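Local coordinates for sensor protein (Pseudomonas syringae pv. tomato, PDB 2R8R), which probably acts as the ATP-dependent histidine kinase sensor of a two-component system, seen here as its N-terminal KdpD sensor domain, a member of the P-loop NTPase clan, at residues D91-T96 / T122-Q127; M23-H28 / E51-G56; G12-V17 / R167-R172. One frame throughout, in Å; residues are numbered along the deposited sequence.

Contact 1: D91-T96 / T122-Q127; sequences DELAHT and TTVNVQ
Two hydrogen bonds meet at the hydroxyl of Thr123, one given and one received. Thr123 OG1 donates to Asp91 OD1 over 2.6 Å, using the anti lone pair of that oxygen, the one turned away from OD2. The same OG1 accepts the backbone N-H of Glu92 at 3.0 Å, and an angle of 167° at the hydrogen makes this bond nearly straight. With chi1 at 65° the hydroxyl sits between the backbone N and carbonyl carbon of Thr123, while CG2 lies anti to that carbonyl carbon and packs 3.2 Å from Asp91 OD1.

A third bond joins the backbones: Leu93 N gives its hydrogen to Thr123 O at 2.9 Å.

Asp91 directly follows the parallel strand 87-90, whose neighbour in the sheet is strand 119-125. The Leu93 N to Thr123 O bond carries the backbone link to strand 119-125 past the end of strand 87-90, and the Thr123 hydroxyl adds its side-chain bonds beside it. The sequence LVLVDE is consistent with a Walker B motif. Asp91 OD1 also bonds the hydroxyl of Thr20 in the probable P-loop, as a Walker B aspartate commonly does, and Asp91 OD2 takes the backbone N-H of Glu43; both carboxylate oxygens of this buried residue thus have partners.

The apolar contacts lie around Leu93, second residue of the type I turn from Glu92 to His95. Its side chain crosses that of Thr122 at about a right angle, bringing CD2 to 3.8 Å from Thr122 CG2. Thr122 OG1 stands 3.5 Å from Leu93 CB but spends its hydrogen bond on Val90 O. Farther along the strand, Val124 CB meets Leu93 CB at 3.9 Å, and Val124 CG2 lies near the methyl of Ala94.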
loop_
_atom_site.group_PDB
_atom_site.type_symbol
_atom_site.label_atom_id
_atom_site.label_comp_id
_atom_site.label_asym_id
_atom_site.label_seq_id
_atom_site.Cartn_x
_atom_site.Cartn_y
_atom_site.Cartn_z
ATOM N N ASP A 91 0.457 -1.257 4.743
ATOM C CA ASP A 91 0.056 -1.414 3.346
ATOM C C ASP A 91 -1.084 -0.475 2.986
ATOM O O ASP A 91 -1.904 -0.140 3.829
ATOM C CB ASP A 91 -0.322 -2.875 3.029
ATOM C CG ASP A 91 0.787 -3.612 2.289
ATOM O OD1 ASP A 91 1.348 -3.036 1.319
ATOM O OD2 ASP A 91 1.085 -4.769 2.656
ATOM N N GLU A 92 -1.089 -0.007 1.744
ATOM C CA GLU A 92 -2.242 0.660 1.157
ATOM C C GLU A 92 -2.592 2.045 1.703
ATOM O O GLU A 92 -3.594 2.227 2.397
ATOM C CB GLU A 92 -3.442 -0.294 1.129
ATOM C CG GLU A 92 -3.107 -1.458 0.175
ATOM C CD GLU A 92 -4.160 -2.558 0.048
ATOM O OE1 GLU A 92 -5.325 -2.379 0.529
ATOM O OE2 GLU A 92 -3.786 -3.607 -0.563
ATOM N N LEU A 93 -1.760 3.010 1.307
ATOM C CA LEU A 93 -1.781 4.387 1.785
ATOM C C LEU A 93 -3.104 5.129 1.458
ATOM O O LEU A 93 -3.536 6.014 2.225
ATOM C CB LEU A 93 -0.585 5.125 1.140
ATOM C CG LEU A 93 -0.323 6.617 1.351
ATOM C CD1 LEU A 93 -0.189 7.022 2.851
ATOM C CD2 LEU A 93 0.911 7.008 0.562
ATOM N N ALA A 94 -3.697 4.787 0.313
ATOM C CA ALA A 94 -5.013 5.296 -0.150
ATOM C C ALA A 94 -6.281 4.620 0.429
ATOM O O ALA A 94 -7.375 5.048 0.139
ATOM C CB ALA A 94 -5.080 5.258 -1.681
ATOM N N HIS A 95 -6.131 3.596 1.247
ATOM C CA HIS A 95 -7.257 2.925 1.876
ATOM C C HIS A 95 -8.247 3.835 2.602
ATOM O O HIS A 95 -7.879 4.724 3.401
ATOM C CB HIS A 95 -6.698 1.887 2.834
ATOM C CG HIS A 95 -7.718 1.026 3.515
ATOM N ND1 HIS A 95 -8.280 -0.084 2.918
ATOM C CD2 HIS A 95 -8.176 1.037 4.785
ATOM C CE1 HIS A 95 -9.075 -0.692 3.785
ATOM N NE2 HIS A 95 -9.032 -0.024 4.920
ATOM N N THR A 96 -9.518 3.591 2.326
ATOM C CA THR A 96 -10.626 4.214 3.045
ATOM C C THR A 96 -11.016 3.251 4.157
ATOM O O THR A 96 -11.321 2.098 3.883
ATOM C CB THR A 96 -11.811 4.492 2.081
ATOM O OG1 THR A 96 -11.416 5.518 1.165
ATOM C CG2 THR A 96 -13.076 4.967 2.826
ATOM N N THR A 122 5.026 2.467 3.893
ATOM C CA THR A 122 3.716 2.259 3.270
ATOM C C THR A 122 3.863 1.941 1.793
ATOM O O THR A 122 4.910 2.150 1.208
ATOM C CB THR A 122 2.740 3.498 3.507
ATOM O OG1 THR A 122 1.389 3.110 3.220
ATOM C CG2 THR A 122 3.113 4.723 2.652
ATOM N N THR A 123 2.804 1.404 1.209
ATOM C CA THR A 123 2.756 1.094 -0.223
ATOM C C THR A 123 1.567 1.808 -0.852
ATOM O O THR A 123 0.542 2.022 -0.202
ATOM C CB THR A 123 2.610 -0.394 -0.431
ATOM O OG1 THR A 123 1.349 -0.787 0.099
ATOM C CG2 THR A 123 3.739 -1.156 0.303
ATOM N N VAL A 124 1.712 2.202 -2.113
ATOM C CA VAL A 124 0.611 2.732 -2.856
ATOM C C VAL A 124 0.832 2.498 -4.350
ATOM O O VAL A 124 1.969 2.587 -4.834
ATOM C CB VAL A 124 0.430 4.229 -2.569
ATOM C CG1 VAL A 124 1.532 5.093 -3.283
ATOM C CG2 VAL A 124 -1.015 4.684 -2.918
ATOM N N ASN A 125 -0.263 2.204 -5.064
ATOM C CA ASN A 125 -0.281 2.223 -6.542
ATOM C C ASN A 125 -0.570 3.609 -7.086
ATOM O O ASN A 125 -1.340 4.354 -6.507
ATOM C CB ASN A 125 -1.281 1.224 -7.095
ATOM C CG ASN A 125 -0.826 -0.174 -6.928
ATOM O OD1 ASN A 125 -1.579 -1.057 -6.483
ATOM N ND2 ASN A 125 0.425 -0.394 -7.225
ATOM N N VAL A 126 0.045 3.938 -8.213
ATOM C CA VAL A 126 0.013 5.304 -8.730
ATOM C C VAL A 126 -1.393 5.809 -9.066
ATOM O O VAL A 126 -1.626 7.011 -9.008
ATOM C CB VAL A 126 0.933 5.460 -9.949
ATOM C CG1 VAL A 126 0.353 4.772 -11.171
ATOM C CG2 VAL A 126 1.176 6.908 -10.190
ATOM N N GLN A 127 -2.308 4.888 -9.393
ATOM C CA GLN A 127 -3.695 5.213 -9.800
ATOM C C GLN A 127 -4.516 5.989 -8.769
ATOM O O GLN A 127 -5.500 6.671 -9.120
ATOM C CB GLN A 127 -4.470 3.926 -10.124
ATOM C CG GLN A 127 -4.584 2.987 -8.942
ATOM C CD GLN A 127 -5.178 1.643 -9.277
ATOM O OE1 GLN A 127 -6.404 1.533 -9.282
ATOM N NE2 GLN A 127 -4.321 0.591 -9.528
#

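Contact 2: M23-H28 / E51-G56; sequences MLQAAH and EALLNG
The imidazole of His28 meets Leu53 with its edge: the carbonyl group of Leu53 lies close to the ring plane, and NE2 donates to Leu53 O over 2.8 Å. The evidence for a good bond is an angle of 163° at the hydrogen and an acceptor displaced only 8° from the ring plane. Seen from the acceptor, the donor stands 25° off the carbonyl plane. Gly56 N, bonded to the same oxygen at 3.2 Å within its own segment, comes from the opposite face of that plane, so two N-H groups grip Leu53 O. The bond to the backbone fixes the rotation of the ring and places the proton on NE2. On the other flat group, the amide of Gln25, the methyl CD1 of Leu53 rests 3.7 Å from Gln25 CD and equally near NE2; the bend at chi2 folds the glutamine into that position.

Helix 19-32 is the crossover helix of a beta-alpha-beta unit, leading from the probable P-loop after strand 7-12 to strand 37-39, parallel but not adjacent to it, since strands 87-90 and 119-125 lie between. Helix 48-54 comes next along the chain and packs against its flank, while Leu24 also touches Leu89 of strand 87-90 in the central sheet.

Leu53 is the main apolar element of the contact. Its CG lies anti to its carbonyl carbon, from where the two methyls diverge: CD1 goes to Gln25, and CD2 approaches His28 CD2 to 3.7 Å, the leucine and histidine side chains crossing at a slant. Its CB faces Leu24 CB at 4.0 Å. Leu24 points at the second helix, its CD1 ending 3.9 Å from Leu54 N and 4.2 Å from Leu54 CB. Leu57, just beyond the second segment, touches both Leu24 and His28.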
loop_
_atom_site.group_PDB
_atom_site.type_symbol
_atom_site.label_atom_id
_atom_site.label_comp_id
_atom_site.label_asym_id
_atom_site.label_seq_id
_atom_site.Cartn_x
_atom_site.Cartn_y
_atom_site.Cartn_z
HETATM N N MSE A 23 8.777 -3.598 0.799
HETATM C CA MSE A 23 8.569 -3.063 2.115
HETATM C C MSE A 23 8.994 -4.028 3.252
HETATM O O MSE A 23 9.581 -3.574 4.259
HETATM C CB MSE A 23 7.115 -2.621 2.300
HETATM C CG MSE A 23 6.845 -2.105 3.724
HETATM SE SE MSE A 23 5.024 -1.550 4.092
HETATM C CE MSE A 23 4.111 -3.278 3.852
ATOM N N LEU A 24 8.682 -5.325 3.103
ATOM C CA LEU A 24 8.971 -6.279 4.145
ATOM C C LEU A 24 10.462 -6.581 4.237
ATOM O O LEU A 24 10.971 -6.740 5.358
ATOM C CB LEU A 24 8.143 -7.560 3.979
ATOM C CG LEU A 24 6.616 -7.422 4.182
ATOM C CD1 LEU A 24 5.984 -8.803 4.059
ATOM C CD2 LEU A 24 6.269 -6.786 5.520
ATOM N N GLN A 25 11.159 -6.610 3.078
ATOM C CA GLN A 25 12.632 -6.719 3.055
ATOM C C GLN A 25 13.308 -5.498 3.653
ATOM O O GLN A 25 14.306 -5.624 4.354
ATOM C CB GLN A 25 13.177 -6.923 1.634
ATOM C CG GLN A 25 12.920 -8.296 1.001
ATOM C CD GLN A 25 13.713 -9.434 1.675
ATOM O OE1 GLN A 25 14.313 -9.257 2.747
ATOM N NE2 GLN A 25 13.724 -10.595 1.039
ATOM N N ALA A 26 12.780 -4.309 3.393
ATOM C CA ALA A 26 13.328 -3.097 4.004
ATOM C C ALA A 26 13.167 -3.184 5.515
ATOM O O ALA A 26 14.048 -2.795 6.280
ATOM C CB ALA A 26 12.656 -1.850 3.453
ATOM N N ALA A 27 12.036 -3.718 5.934
ATOM C CA ALA A 27 11.676 -3.826 7.352
ATOM C C ALA A 27 12.573 -4.825 8.121
ATOM O O ALA A 27 12.918 -4.609 9.272
ATOM C CB ALA A 27 10.218 -4.202 7.464
ATOM N N HIS A 28 12.950 -5.902 7.452
ATOM C CA HIS A 28 13.889 -6.889 7.981
ATOM C C HIS A 28 15.286 -6.321 8.144
ATOM O O HIS A 28 15.965 -6.614 9.138
ATOM C CB HIS A 28 13.898 -8.153 7.095
ATOM C CG HIS A 28 12.842 -9.146 7.473
ATOM N ND1 HIS A 28 12.955 -9.965 8.577
ATOM C CD2 HIS A 28 11.627 -9.413 6.935
ATOM C CE1 HIS A 28 11.868 -10.704 8.695
ATOM N NE2 HIS A 28 11.046 -10.401 7.704
ATOM N N GLU A 51 4.281 -13.980 2.926
ATOM C CA GLU A 51 3.830 -14.527 4.190
ATOM C C GLU A 51 5.028 -14.966 5.087
ATOM O O GLU A 51 5.031 -14.709 6.304
ATOM C CB GLU A 51 2.798 -15.646 3.921
ATOM C CG GLU A 51 1.974 -16.099 5.138
ATOM C CD GLU A 51 1.344 -14.961 6.009
ATOM O OE1 GLU A 51 0.350 -14.317 5.595
ATOM O OE2 GLU A 51 1.833 -14.731 7.144
ATOM N N ALA A 52 6.072 -15.555 4.494
ATOM C CA ALA A 52 7.271 -15.943 5.291
ATOM C C ALA A 52 8.079 -14.733 5.805
ATOM O O ALA A 52 8.651 -14.789 6.890
ATOM C CB ALA A 52 8.173 -16.915 4.523
ATOM N N LEU A 53 8.143 -13.640 5.045
ATOM C CA LEU A 53 8.759 -12.419 5.579
ATOM C C LEU A 53 7.925 -11.812 6.727
ATOM O O LEU A 53 8.453 -11.402 7.757
ATOM C CB LEU A 53 8.991 -11.387 4.471
ATOM C CG LEU A 53 10.140 -11.718 3.510
ATOM C CD1 LEU A 53 10.309 -10.573 2.490
ATOM C CD2 LEU A 53 11.430 -11.999 4.296
ATOM N N LEU A 54 6.617 -11.778 6.556
ATOM C CA LEU A 54 5.759 -11.229 7.571
ATOM C C LEU A 54 5.841 -12.002 8.896
ATOM O O LEU A 54 5.792 -11.407 9.969
ATOM C CB LEU A 54 4.326 -11.150 7.068
ATOM C CG LEU A 54 3.282 -10.547 7.996
ATOM C CD1 LEU A 54 3.697 -9.126 8.422
ATOM C CD2 LEU A 54 1.905 -10.596 7.301
ATOM N N ASN A 55 5.964 -13.310 8.821
ATOM C CA ASN A 55 6.005 -14.136 10.020
ATOM C C ASN A 55 7.297 -14.003 10.814
ATOM O O ASN A 55 7.343 -14.433 11.955
ATOM C CB ASN A 55 5.705 -15.617 9.686
ATOM C CG ASN A 55 4.193 -15.863 9.411
ATOM O OD1 ASN A 55 3.843 -16.819 8.690
ATOM N ND2 ASN A 55 3.293 -15.000 9.985
ATOM N N GLY A 56 8.323 -13.386 10.239
ATOM C CA GLY A 56 9.509 -13.001 10.997
ATOM C C GLY A 56 9.489 -11.624 11.669
ATOM O O GLY A 56 10.490 -11.210 12.257
#

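Contact 3: G12-V17 / R167-R172; sequences GAAPGV and RELLER. With SO4 (sulfate ion), chain C.
Leu169 reaches from its helix into the turn of residues 14-17, and its two methyls divide the work. CD1 lies against backbone oxygens, 3.3 Å from Pro15 O and 3.5 Å from Gly16 O. CD2 serves the side chains, meeting Ala14 CB at 3.6 Å and Val17 CG1 at 3.8 Å. One helical turn on, Arg172 bends at chi3 (77°) and brings NE to 3.5 Å from Gly16 O, obliquely to the guanidinium plane.

The backbone shape of residues 14-17 positions these groups. They form a type II beta turn in which Gly16 adopts phi 98°, an angle that would press a side chain against the preceding carbonyl oxygen; Leu169 CD1 also occupies the direction a CB would take. Across the peptide joining Pro15 to Gly16, the carbonyl faces Leu169 whereas the N-H points away to a sulfate, Gly16 N donating to sulfate O1 over 3.0 Å at an angle of 173°. Gly18 N, Thr20 N and Lys19 NZ bond the same ion. The sequence AAPGVGKT (Ala13 to Thr20) and the strand-loop-helix geometry fit a Walker A P-loop; the sulfate, probably from the crystallisation liquor, lies where a nucleotide phosphate would probably bind.

Leu197 of helix 194-209 touches both Leu169 and Ala14.

No hydrogen bond links the two segments: helix 166-174 backs the loop chiefly through leucine methyls, while the backbone N-H groups of Gly16, Gly18 and Thr20, with the Lys19 amine, bind the anion on the other side.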
loop_
_atom_site.group_PDB
_atom_site.type_symbol
_atom_site.label_atom_id
_atom_site.label_comp_id
_atom_site.label_asym_id
_atom_site.label_seq_id
_atom_site.Cartn_x
_atom_site.Cartn_y
_atom_site.Cartn_z
ATOM N N GLY A 12 4.255 1.977 -6.779
ATOM C CA GLY A 12 4.196 1.022 -7.872
ATOM C C GLY A 12 3.142 1.424 -8.894
ATOM O O GLY A 12 2.260 2.217 -8.578
ATOM N N ALA A 13 3.230 0.850 -10.112
ATOM C CA ALA A 13 2.280 1.095 -11.215
ATOM C C ALA A 13 0.938 0.338 -11.057
ATOM O O ALA A 13 -0.090 0.766 -11.569
ATOM C CB ALA A 13 2.921 0.700 -12.550
ATOM N N ALA A 14 0.967 -0.788 -10.341
ATOM C CA ALA A 14 -0.150 -1.707 -10.300
ATOM C C ALA A 14 0.082 -2.740 -9.226
ATOM O O ALA A 14 1.213 -2.903 -8.745
ATOM C CB ALA A 14 -0.345 -2.451 -11.716
ATOM N N PRO A 15 -0.994 -3.464 -8.862
ATOM C CA PRO A 15 -0.914 -4.668 -8.077
ATOM C C PRO A 15 0.005 -5.710 -8.753
ATOM O O PRO A 15 -0.070 -5.911 -9.973
ATOM C CB PRO A 15 -2.383 -5.154 -8.059
ATOM C CG PRO A 15 -3.183 -3.965 -8.235
ATOM C CD PRO A 15 -2.392 -3.126 -9.179
ATOM N N GLY A 16 0.858 -6.337 -7.954
ATOM C CA GLY A 16 1.702 -7.413 -8.412
ATOM C C GLY A 16 3.116 -7.027 -8.769
ATOM O O GLY A 16 3.865 -7.878 -9.185
ATOM N N VAL A 17 3.493 -5.759 -8.604
ATOM C CA VAL A 17 4.842 -5.311 -8.969
ATOM C C VAL A 17 5.895 -5.570 -7.891
ATOM O O VAL A 17 7.087 -5.489 -8.165
ATOM C CB VAL A 17 4.862 -3.822 -9.446
ATOM C CG1 VAL A 17 4.015 -3.686 -10.718
ATOM C CG2 VAL A 17 4.435 -2.826 -8.299
ATOM N N ARG A 167 4.727 -6.785 -19.389
ATOM C CA ARG A 167 4.649 -8.144 -19.914
ATOM C C ARG A 167 4.829 -9.190 -18.815
ATOM O O ARG A 167 4.116 -10.209 -18.740
ATOM C CB ARG A 167 5.700 -8.338 -21.008
ATOM C CG ARG A 167 5.394 -9.465 -21.956
ATOM C CD ARG A 167 6.610 -10.402 -22.209
ATOM N NE ARG A 167 6.819 -11.238 -21.016
ATOM C CZ ARG A 167 7.911 -11.245 -20.244
ATOM N NH1 ARG A 167 8.952 -10.505 -20.541
ATOM N NH2 ARG A 167 7.963 -12.015 -19.161
ATOM N N GLU A 168 5.785 -8.916 -17.952
ATOM C CA GLU A 168 6.046 -9.764 -16.820
ATOM C C GLU A 168 4.918 -9.730 -15.798
ATOM O O GLU A 168 4.561 -10.754 -15.242
ATOM C CB GLU A 168 7.366 -9.333 -16.184
ATOM C CG GLU A 168 7.856 -10.338 -15.233
ATOM C CD GLU A 168 9.189 -9.980 -14.608
ATOM O OE1 GLU A 168 10.028 -9.286 -15.248
ATOM O OE2 GLU A 168 9.377 -10.435 -13.461
ATOM N N LEU A 169 4.358 -8.555 -15.539
ATOM C CA LEU A 169 3.166 -8.450 -14.667
ATOM C C LEU A 169 1.949 -9.256 -15.204
ATOM O O LEU A 169 1.260 -9.919 -14.441
ATOM C CB LEU A 169 2.783 -6.976 -14.445
ATOM C CG LEU A 169 1.721 -6.658 -13.384
ATOM C CD1 LEU A 169 1.992 -7.331 -12.054
ATOM C CD2 LEU A 169 1.594 -5.122 -13.223
ATOM N N LEU A 170 1.717 -9.210 -16.514
ATOM C CA LEU A 170 0.698 -10.054 -17.180
ATOM C C LEU A 170 0.964 -11.566 -16.989
ATOM O O LEU A 170 0.037 -12.322 -16.745
ATOM C CB LEU A 170 0.604 -9.710 -18.653
ATOM C CG LEU A 170 0.010 -8.328 -18.952
ATOM C CD1 LEU A 170 0.164 -7.948 -20.407
ATOM C CD2 LEU A 170 -1.495 -8.297 -18.519
ATOM N N GLU A 171 2.232 -11.993 -17.017
ATOM C CA GLU A 171 2.542 -13.392 -16.735
ATOM C C GLU A 171 2.213 -13.753 -15.315
ATOM O O GLU A 171 1.768 -14.854 -15.059
ATOM C CB GLU A 171 4.025 -13.694 -16.912
ATOM C CG GLU A 171 4.458 -14.096 -18.236
ATOM C CD GLU A 171 5.956 -14.278 -18.289
ATOM O OE1 GLU A 171 6.663 -13.871 -17.307
ATOM O OE2 GLU A 171 6.449 -14.809 -19.314
ATOM N N ARG A 172 2.553 -12.862 -14.384
ATOM C CA ARG A 172 2.217 -13.041 -12.954
ATOM C C ARG A 172 0.719 -13.176 -12.685
ATOM O O ARG A 172 0.291 -14.010 -11.892
ATOM C CB ARG A 172 2.758 -11.892 -12.121
ATOM C CG ARG A 172 4.242 -11.851 -12.065
ATOM C CD ARG A 172 4.737 -10.805 -11.089
ATOM N NE ARG A 172 4.611 -11.282 -9.719
ATOM C CZ ARG A 172 5.436 -12.165 -9.154
ATOM N NH1 ARG A 172 6.437 -12.697 -9.850
ATOM N NH2 ARG A 172 5.250 -12.550 -7.897
HETATM S S SO4 C . 2.364 -5.737 -4.795
HETATM O O1 SO4 C . 0.947 -5.701 -5.037
HETATM O O2 SO4 C . 2.995 -6.966 -5.151
HETATM O O3 SO4 C . 2.809 -4.571 -5.566
HETATM O O4 SO4 C . 2.580 -5.702 -3.341
#

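Overall arrangement
All three contacts belong to one P-loop-type domain built on a parallel five-stranded sheet. Contact 3 closes the longest loop, and contacts 2 and 1 follow one another in series inside it. Their centres stand about 18 Å (contacts 1 and 2), 16 Å (1 and 3) and 20 Å (2 and 3) apart. Contact 1 is central: Met23 CE of contact 2 packs 3.6 Å from Asp91 OD2, while Gly12 of contact 3 probably bonds through its backbone to Val124 and Val126. Contacts 2 and 3 do not touch, yet helix 19-32 directly follows the 12-17 loop. Probable Walker A and Walker B elements thereby converge beside the sulfate, consistent with nucleotide binding.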